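Side-chain contacts in esterase TesA (Pseudomonas aeruginosa, PDB 4JGG), which hydrolyses carboxylic esters as a secreted GDSL-family serine esterase, acts on lysophospholipids, and has low thioesterase activity towards palmitoyl-coenzyme A: residues Ala79-Glu84 and Gln116-Glu121; Val125-Ile130 and Ala150-Glu155; Leu35-Ser40 and Met173-Gly178. One frame throughout, in Å; residues are numbered along the deposited sequence.

Interaction 1 of 3, residues Ala79-Glu84 and Gln116-Glu121; sequences ALLAEE and QKARAE
Leu81 reaches across from its helix and pushes the fork of its side chain against the backbone of 116-121, Ala118 and the near carbons of Lys117 and Glu121. The CD1 branch does the closest touching: Leu81 CD1 lies 3.6 Å from the carbonyl oxygen Lys117 O. It is also 3.9 Å from Leu81 CD1 to the amide nitrogen Ala118 N, so a methyl group rests directly on the peptide link between these two residues. That oxygen is already engaged along its own helix, though weakly, by Glu121 N. The other branch, CD2, turns to Ala118, where the two methyls stand 4.4 Å apart from Leu81 CD2 to Ala118 CB. With CG anti to its own carbonyl carbon and CD1 anti to CA (chi2 175°), CD1 is the leading methyl, and Leu81 bridges the two helical segments. The axes of 79-84 and 116-121 approach to 10.4 Å. They run nearly parallel, crossing at -18°. Such spacing and direction are what a parallel alpha/beta fold produces when helices flanking a strand in sequence pack side by side on one face of the sheet, here helices 70-84 and 104-121 around strand 88-92. Val89 of that strand touches both Leu81 and Ala118, so the pair packs on the sheet. Farther along, Glu121 approaches with its aliphatic part: Glu121 CG lies 4.2 Å from Leu81 CB. The bend at chi2 (-86°) then carries the carboxylate off the line of CB and CG. Lys117 contributes mainly its CB, set 4.2 Å from Leu81 CD1, while its long chain leads the amine away from helix 70-84.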
loop_
_atom_site.group_PDB
_atom_site.type_symbol
_atom_site.label_atom_id
_atom_site.label_comp_id
_atom_site.label_asym_id
_atom_site.label_seq_id
_atom_site.Cartn_x
_atom_site.Cartn_y
_atom_site.Cartn_z
ATOM N N ALA A 79 0.969 -17.569 -2.888
ATOM C CA ALA A 79 2.107 -17.930 -3.728
ATOM C C ALA A 79 3.333 -17.061 -3.423
ATOM O O ALA A 79 4.469 -17.543 -3.441
ATOM C CB ALA A 79 1.734 -17.821 -5.208
ATOM N N LEU A 80 3.082 -15.774 -3.193
ATOM C CA LEU A 80 4.106 -14.792 -2.850
ATOM C C LEU A 80 4.721 -15.089 -1.489
ATOM O O LEU A 80 5.942 -15.057 -1.338
ATOM C CB LEU A 80 3.508 -13.379 -2.862
ATOM C CG LEU A 80 3.138 -12.765 -4.217
ATOM C CD1 LEU A 80 2.358 -11.447 -4.039
ATOM C CD2 LEU A 80 4.382 -12.538 -5.069
ATOM N N LEU A 81 3.883 -15.410 -0.505
ATOM C CA LEU A 81 4.385 -15.777 0.820
ATOM C C LEU A 81 5.242 -17.031 0.714
ATOM O O LEU A 81 6.331 -17.092 1.274
ATOM C CB LEU A 81 3.237 -16.000 1.806
ATOM C CG LEU A 81 2.332 -14.783 2.027
ATOM C CD1 LEU A 81 1.154 -15.133 2.920
ATOM C CD2 LEU A 81 3.154 -13.650 2.627
ATOM N N ALA A 82 4.760 -18.028 -0.015
ATOM C CA ALA A 82 5.518 -19.279 -0.144
ATOM C C ALA A 82 6.856 -19.041 -0.834
ATOM O O ALA A 82 7.899 -19.542 -0.398
ATOM C CB ALA A 82 4.710 -20.323 -0.889
ATOM N N GLU A 83 6.833 -18.256 -1.899
ATOM C CA GLU A 83 8.040 -18.043 -2.695
ATOM C C GLU A 83 9.091 -17.195 -1.977
ATOM O O GLU A 83 10.273 -17.560 -1.950
ATOM C CB GLU A 83 7.683 -17.424 -4.053
ATOM C CG GLU A 83 8.896 -17.157 -4.955
ATOM C CD GLU A 83 9.140 -18.257 -5.967
ATOM O OE1 GLU A 83 8.195 -19.023 -6.274
ATOM O OE2 GLU A 83 10.280 -18.352 -6.468
ATOM N N GLU A 84 8.658 -16.078 -1.389
ATOM C CA GLU A 84 9.581 -15.100 -0.790
ATOM C C GLU A 84 9.788 -15.233 0.723
ATOM O O GLU A 84 10.798 -14.760 1.257
ATOM C CB GLU A 84 9.121 -13.677 -1.096
ATOM C CG GLU A 84 8.802 -13.399 -2.550
ATOM C CD GLU A 84 10.020 -13.430 -3.434
ATOM O OE1 GLU A 84 11.142 -13.240 -2.915
ATOM O OE2 GLU A 84 9.856 -13.642 -4.652
ATOM N N GLN A 116 -4.019 -11.685 7.955
ATOM C CA GLN A 116 -3.997 -12.944 8.691
ATOM C C GLN A 116 -2.988 -13.910 8.089
ATOM O O GLN A 116 -2.191 -14.514 8.806
ATOM C CB GLN A 116 -5.394 -13.572 8.698
ATOM C CG GLN A 116 -5.531 -14.804 9.571
ATOM C CD GLN A 116 -5.201 -16.083 8.832
ATOM O OE1 GLN A 116 -5.357 -16.167 7.616
ATOM N NE2 GLN A 116 -4.741 -17.093 9.569
ATOM N N LYS A 117 -3.020 -14.051 6.767
ATOM C CA LYS A 117 -2.183 -15.039 6.094
ATOM C C LYS A 117 -0.709 -14.648 6.151
ATOM O O LYS A 117 0.159 -15.506 6.316
ATOM C CB LYS A 117 -2.624 -15.222 4.644
ATOM C CG LYS A 117 -3.884 -16.051 4.461
ATOM C CD LYS A 117 -4.235 -16.137 2.986
ATOM C CE LYS A 117 -5.578 -16.825 2.737
ATOM N NZ LYS A 117 -5.561 -18.259 3.120
ATOM N N ALA A 118 -0.431 -13.356 6.010
ATOM C CA ALA A 118 0.942 -12.860 6.130
ATOM C C ALA A 118 1.496 -13.070 7.537
ATOM O O ALA A 118 2.617 -13.563 7.711
ATOM C CB ALA A 118 1.017 -11.397 5.739
ATOM N N ARG A 119 0.713 -12.688 8.541
ATOM C CA ARG A 119 1.081 -12.921 9.932
ATOM C C ARG A 119 1.290 -14.417 10.182
ATOM O O ARG A 119 2.190 -14.807 10.923
ATOM C CB ARG A 119 -0.007 -12.379 10.863
ATOM C CG ARG A 119 0.155 -12.778 12.319
ATOM C CD ARG A 119 -1.135 -12.519 13.088
ATOM N NE ARG A 119 -2.144 -13.556 12.848
ATOM C CZ ARG A 119 -3.421 -13.441 13.199
ATOM N NH1 ARG A 119 -3.849 -12.330 13.783
ATOM N NH2 ARG A 119 -4.276 -14.425 12.957
ATOM N N ALA A 120 0.455 -15.247 9.561
ATOM C CA ALA A 120 0.579 -16.705 9.686
ATOM C C ALA A 120 1.891 -17.259 9.114
ATOM O O ALA A 120 2.360 -18.321 9.536
ATOM C CB ALA A 120 -0.625 -17.408 9.040
ATOM N N GLU A 121 2.470 -16.552 8.146
ATOM C CA GLU A 121 3.736 -16.961 7.544
ATOM C C GLU A 121 4.942 -16.509 8.376
ATOM O O GLU A 121 6.052 -17.016 8.196
ATOM C CB GLU A 121 3.859 -16.420 6.113
ATOM C CG GLU A 121 5.212 -16.708 5.440
ATOM C CD GLU A 121 6.277 -15.660 5.761
ATOM O OE1 GLU A 121 5.925 -14.500 6.071
ATOM O OE2 GLU A 121 7.470 -15.992 5.712
#

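Interaction 2 of 3, residues Val125-Ile130 and Ala150-Glu155; sequences VLLLGI and AVAAQE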
loop_
_atom_site.group_PDB
_atom_site.type_symbol
_atom_site.label_atom_id
_atom_site.label_comp_id
_atom_site.label_asym_id
_atom_site.label_seq_id
_atom_site.Cartn_x
_atom_site.Cartn_y
_atom_site.Cartn_z
ATOM N N VAL A 125 2.914 -7.035 9.348
ATOM C CA VAL A 125 2.109 -6.442 8.280
ATOM C C VAL A 125 1.928 -4.940 8.472
ATOM O O VAL A 125 1.629 -4.486 9.576
ATOM C CB VAL A 125 0.727 -7.108 8.199
ATOM C CG1 VAL A 125 -0.182 -6.342 7.264
ATOM C CG2 VAL A 125 0.870 -8.546 7.749
ATOM N N LEU A 126 2.126 -4.178 7.398
ATOM C CA LEU A 126 1.875 -2.741 7.402
ATOM C C LEU A 126 0.845 -2.430 6.318
ATOM O O LEU A 126 1.080 -2.702 5.135
ATOM C CB LEU A 126 3.171 -1.960 7.141
ATOM C CG LEU A 126 3.083 -0.443 6.915
ATOM C CD1 LEU A 126 2.507 0.271 8.123
ATOM C CD2 LEU A 126 4.458 0.127 6.573
ATOM N N LEU A 127 -0.309 -1.889 6.718
ATOM C CA LEU A 127 -1.333 -1.512 5.744
ATOM C C LEU A 127 -1.161 -0.065 5.319
ATOM O O LEU A 127 -0.979 0.818 6.161
ATOM C CB LEU A 127 -2.731 -1.645 6.343
ATOM C CG LEU A 127 -3.243 -2.951 6.917
ATOM C CD1 LEU A 127 -4.745 -2.791 7.160
ATOM C CD2 LEU A 127 -2.951 -4.095 5.947
ATOM N N LEU A 128 -1.225 0.182 4.016
ATOM C CA LEU A 128 -1.267 1.545 3.511
ATOM C C LEU A 128 -2.715 1.873 3.159
ATOM O O LEU A 128 -3.343 1.188 2.328
ATOM C CB LEU A 128 -0.350 1.730 2.296
ATOM C CG LEU A 128 1.119 1.394 2.552
ATOM C CD1 LEU A 128 1.983 1.752 1.353
ATOM C CD2 LEU A 128 1.622 2.074 3.809
ATOM N N GLY A 129 -3.244 2.902 3.813
ATOM C CA GLY A 129 -4.624 3.307 3.605
ATOM C C GLY A 129 -4.681 4.446 2.616
ATOM O O GLY A 129 -3.788 5.289 2.585
ATOM N N ILE A 130 -5.735 4.487 1.810
ATOM C CA ILE A 130 -5.849 5.517 0.791
ATOM C C ILE A 130 -7.202 6.228 0.865
ATOM O O ILE A 130 -8.219 5.605 1.147
ATOM C CB ILE A 130 -5.616 4.918 -0.614
ATOM C CG1 ILE A 130 -4.158 4.450 -0.742
ATOM C CG2 ILE A 130 -5.965 5.918 -1.697
ATOM C CD1 ILE A 130 -3.742 4.142 -2.157
ATOM N N ALA A 150 -10.060 -0.423 10.559
ATOM C CA ALA A 150 -10.789 -1.572 11.080
ATOM C C ALA A 150 -9.942 -2.839 10.968
ATOM O O ALA A 150 -9.803 -3.595 11.933
ATOM C CB ALA A 150 -12.104 -1.753 10.324
ATOM N N VAL A 151 -9.378 -3.067 9.784
ATOM C CA VAL A 151 -8.518 -4.230 9.556
ATOM C C VAL A 151 -7.283 -4.225 10.454
ATOM O O VAL A 151 -6.929 -5.249 11.040
ATOM C CB VAL A 151 -8.088 -4.345 8.084
ATOM C CG1 VAL A 151 -7.221 -5.592 7.889
ATOM C CG2 VAL A 151 -9.319 -4.405 7.188
ATOM N N ALA A 152 -6.634 -3.069 10.569
ATOM C CA ALA A 152 -5.479 -2.938 11.440
ATOM C C ALA A 152 -5.850 -3.276 12.882
ATOM O O ALA A 152 -5.085 -3.935 13.589
ATOM C CB ALA A 152 -4.885 -1.541 11.339
ATOM N N ALA A 153 -7.028 -2.835 13.307
ATOM C CA ALA A 153 -7.527 -3.137 14.641
ATOM C C ALA A 153 -7.701 -4.635 14.813
ATOM O O ALA A 153 -7.195 -5.231 15.765
ATOM C CB ALA A 153 -8.857 -2.430 14.880
ATOM N N GLN A 154 -8.428 -5.230 13.874
ATOM C CA GLN A 154 -8.801 -6.634 13.946
ATOM C C GLN A 154 -7.609 -7.577 13.879
ATOM O O GLN A 154 -7.557 -8.570 14.611
ATOM C CB GLN A 154 -9.786 -6.955 12.818
ATOM C CG GLN A 154 -10.265 -8.390 12.765
ATOM C CD GLN A 154 -11.218 -8.600 11.609
ATOM O OE1 GLN A 154 -11.552 -7.652 10.904
ATOM N NE2 GLN A 154 -11.663 -9.837 11.408
ATOM N N GLU A 155 -6.662 -7.279 12.992
ATOM C CA GLU A 155 -5.543 -8.188 12.752
ATOM C C GLU A 155 -4.240 -7.737 13.415
ATOM O O GLU A 155 -3.188 -8.343 13.195
ATOM C CB GLU A 155 -5.323 -8.413 11.251
ATOM C CG GLU A 155 -6.506 -9.059 10.510
ATOM C CD GLU A 155 -6.891 -10.416 11.078
ATOM O OE1 GLU A 155 -6.046 -11.041 11.762
ATOM O OE2 GLU A 155 -8.037 -10.862 10.834
#
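Leu127 sends one methyl, CD1, across to helix 138-155, where it meets Val151 at its branch point. Leu127 CD1 is 3.8 Å from Val151 CB and the same distance from the methyl Val151 CG1, so the leucine tip bears on the shoulder of the valine. The two side chains cross at about a right angle. On the strand, CG of Leu127 stands anti to the carbonyl carbon (chi1 -57°), and CD1 lies anti to CA (chi2 -169°), which makes CD1 the leading methyl. On the helix, CG1 of Val151 is anti to the backbone N (chi1 -179°), leaving CG2 beside that nitrogen. Strand 124-128, helix 138-155 and strand 158-160 form a beta-alpha-beta unit, and this contact packs its helix onto its first strand; Leu127 also shares backbone hydrogen bonds with Ala158 and Val160 of the second strand. The same leucine methyl touches the next helical residue as well: Leu127 CD1 is 3.9 Å from the backbone nitrogen Ala152 N. From Leu127 CD1 to the methyl Ala152 CB it is 4.4 Å. Gln108 and Leu111 of helix 104-121 also touch Val151, while Thr157 packs against both Leu127 and Ala152.

Interaction 3 of 3, residues Leu35-Ser40 and Met173-Gly178; sequences LGLDTS and MMQADG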
loop_
_atom_site.group_PDB
_atom_site.type_symbol
_atom_site.label_atom_id
_atom_site.label_comp_id
_atom_site.label_asym_id
_atom_site.label_seq_id
_atom_site.Cartn_x
_atom_site.Cartn_y
_atom_site.Cartn_z
ATOM N N LEU A 35 2.857 3.522 -11.926
ATOM C CA LEU A 35 2.205 3.707 -13.211
ATOM C C LEU A 35 2.442 5.125 -13.696
ATOM O O LEU A 35 2.183 6.108 -12.971
ATOM C CB LEU A 35 0.703 3.388 -13.122
ATOM C CG LEU A 35 -0.201 3.547 -14.353
ATOM C CD1 LEU A 35 0.242 2.664 -15.516
ATOM C CD2 LEU A 35 -1.625 3.213 -13.967
ATOM N N GLY A 36 2.963 5.229 -14.915
ATOM C CA GLY A 36 3.113 6.513 -15.576
ATOM C C GLY A 36 4.452 7.176 -15.333
ATOM O O GLY A 36 4.610 8.370 -15.587
ATOM N N LEU A 37 5.419 6.412 -14.833
ATOM C CA LEU A 37 6.737 6.977 -14.562
ATOM C C LEU A 37 7.817 5.912 -14.547
ATOM O O LEU A 37 7.527 4.716 -14.634
ATOM C CB LEU A 37 6.740 7.758 -13.240
ATOM C CG LEU A 37 6.470 6.990 -11.947
ATOM C CD1 LEU A 37 7.759 6.748 -11.183
ATOM C CD2 LEU A 37 5.483 7.751 -11.083
ATOM N N ASP A 38 9.063 6.369 -14.450
ATOM C CA ASP A 38 10.222 5.498 -14.349
ATOM C C ASP A 38 10.156 4.785 -13.020
ATOM O O ASP A 38 10.262 5.411 -11.970
ATOM C CB ASP A 38 11.506 6.328 -14.418
ATOM C CG ASP A 38 12.763 5.468 -14.520
ATOM O OD1 ASP A 38 12.685 4.245 -14.259
ATOM O OD2 ASP A 38 13.835 6.023 -14.854
ATOM N N THR A 39 9.978 3.473 -13.066
ATOM C CA THR A 39 9.835 2.688 -11.850
ATOM C C THR A 39 11.050 2.837 -10.926
ATOM O O THR A 39 10.915 2.793 -9.699
ATOM C CB THR A 39 9.542 1.195 -12.172
ATOM O OG1 THR A 39 10.717 0.566 -12.690
ATOM C CG2 THR A 39 8.421 1.085 -13.192
ATOM N N SER A 40 12.230 3.041 -11.509
ATOM C CA SER A 40 13.449 3.222 -10.710
ATOM C C SER A 40 13.381 4.492 -9.852
ATOM O O SER A 40 14.165 4.665 -8.918
ATOM C CB SER A 40 14.697 3.245 -11.604
ATOM O OG SER A 40 14.668 4.345 -12.497
ATOM N N MET A 173 1.527 17.149 -7.727
ATOM C CA MET A 173 1.783 15.859 -7.089
ATOM C C MET A 173 1.023 14.713 -7.767
ATOM O O MET A 173 1.494 13.573 -7.800
ATOM C CB MET A 173 1.447 15.933 -5.596
ATOM C CG MET A 173 2.338 16.903 -4.833
ATOM S SD MET A 173 4.068 16.447 -4.992
ATOM C CE MET A 173 4.394 15.876 -3.334
ATOM N N MET A 174 -0.148 15.041 -8.306
ATOM C CA MET A 174 -0.989 14.088 -9.025
ATOM C C MET A 174 -0.792 14.207 -10.524
ATOM O O MET A 174 -0.583 15.300 -11.033
ATOM C CB MET A 174 -2.465 14.349 -8.720
ATOM C CG MET A 174 -2.864 13.976 -7.317
ATOM S SD MET A 174 -1.884 12.579 -6.754
ATOM C CE MET A 174 -2.738 11.222 -7.496
ATOM N N GLN A 175 -0.876 13.086 -11.236
ATOM C CA GLN A 175 -0.986 13.153 -12.683
ATOM C C GLN A 175 -2.388 13.682 -12.993
ATOM O O GLN A 175 -3.227 13.776 -12.102
ATOM C CB GLN A 175 -0.749 11.784 -13.331
ATOM C CG GLN A 175 0.608 11.169 -12.965
ATOM C CD GLN A 175 0.789 9.763 -13.505
ATOM O OE1 GLN A 175 0.269 9.429 -14.567
ATOM N NE2 GLN A 175 1.517 8.930 -12.768
ATOM N N ALA A 176 -2.624 14.023 -14.253
ATOM C CA ALA A 176 -3.866 14.681 -14.683
ATOM C C ALA A 176 -5.173 13.957 -14.313
ATOM O O ALA A 176 -6.208 14.603 -14.120
ATOM C CB ALA A 176 -3.814 14.951 -16.184
ATOM N N ASP A 177 -5.133 12.629 -14.229
ATOM C CA ASP A 177 -6.337 11.840 -13.919
ATOM C C ASP A 177 -6.669 11.914 -12.425
ATOM O O ASP A 177 -7.691 11.398 -11.961
ATOM C CB ASP A 177 -6.189 10.375 -14.402
ATOM C CG ASP A 177 -5.126 9.603 -13.638
ATOM O OD1 ASP A 177 -4.746 10.029 -12.535
ATOM O OD2 ASP A 177 -4.682 8.539 -14.127
ATOM N N GLY A 178 -5.797 12.579 -11.674
ATOM C CA GLY A 178 -6.051 12.847 -10.271
ATOM C C GLY A 178 -6.104 11.629 -9.372
ATOM O O GLY A 178 -6.598 11.714 -8.245
#
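Gln175 stretches its side-chain amide to the backbone of the facing loop and donates from NE2 to the carbonyl oxygen of Leu35, with Gln175 NE2 to Leu35 O at 2.9 Å. The bond is fairly straight, 158° at the hydrogen, and it lies in both the amide and the carbonyl plane, although the two planes are inclined to each other. An extended chain beyond CG carries the amide this far. Gly36, with no side chain, lets the amide come close to the backbone, Gly36 CA to Gln175 NE2 4.0 Å. Leu37 borders the same nitrogen, Leu37 CD2 to Gln175 NE2 4.5 Å. Outward from these, Pro181 O takes a second hydrogen bond from Gln175 NE2, and Gln175 itself opens a type I beta turn closed by Gly178 N bonding to Gln175 O. That turn carries Asp177, probably the acid of the Ser-Asp-His triad, as in GDSL relatives; its OD2 bonds to His180 ND1 and its OD1 accepts from Ile179 N. On the other loop, Asp38 OD1 takes Ser40 N and OG in an Asx turn. Leu35 has its nearest side-chain atoms about 4 Å from those of His180 and of Ser30, the probable nucleophile. One amide nitrogen thus ties together two backbone carbonyls, which probably holds the amide in one orientation and joins the loop after helix 30-33 to the one bearing the probable acid and histidine.

Interactions 1 and 2 follow one another along the chain and meet through helix 104-121 and the strand after it: their centres are 16 Å apart, Ala118 packs on Val125, and Arg119 forms a long, weak ion pair with Glu155. Together they lay a helix-helix and a strand-helix contact against the parallel five-stranded sheet, to which strand 124-128 belongs. Interaction 3 spans both in sequence, joining an early loop to a late one, and lies on the opposite side of the chain's centre, about 29 and 25 Å from interactions 1 and 2, centre to centre. The hydrophobic framework thus sits apart from the loops beside the probable catalytic residues.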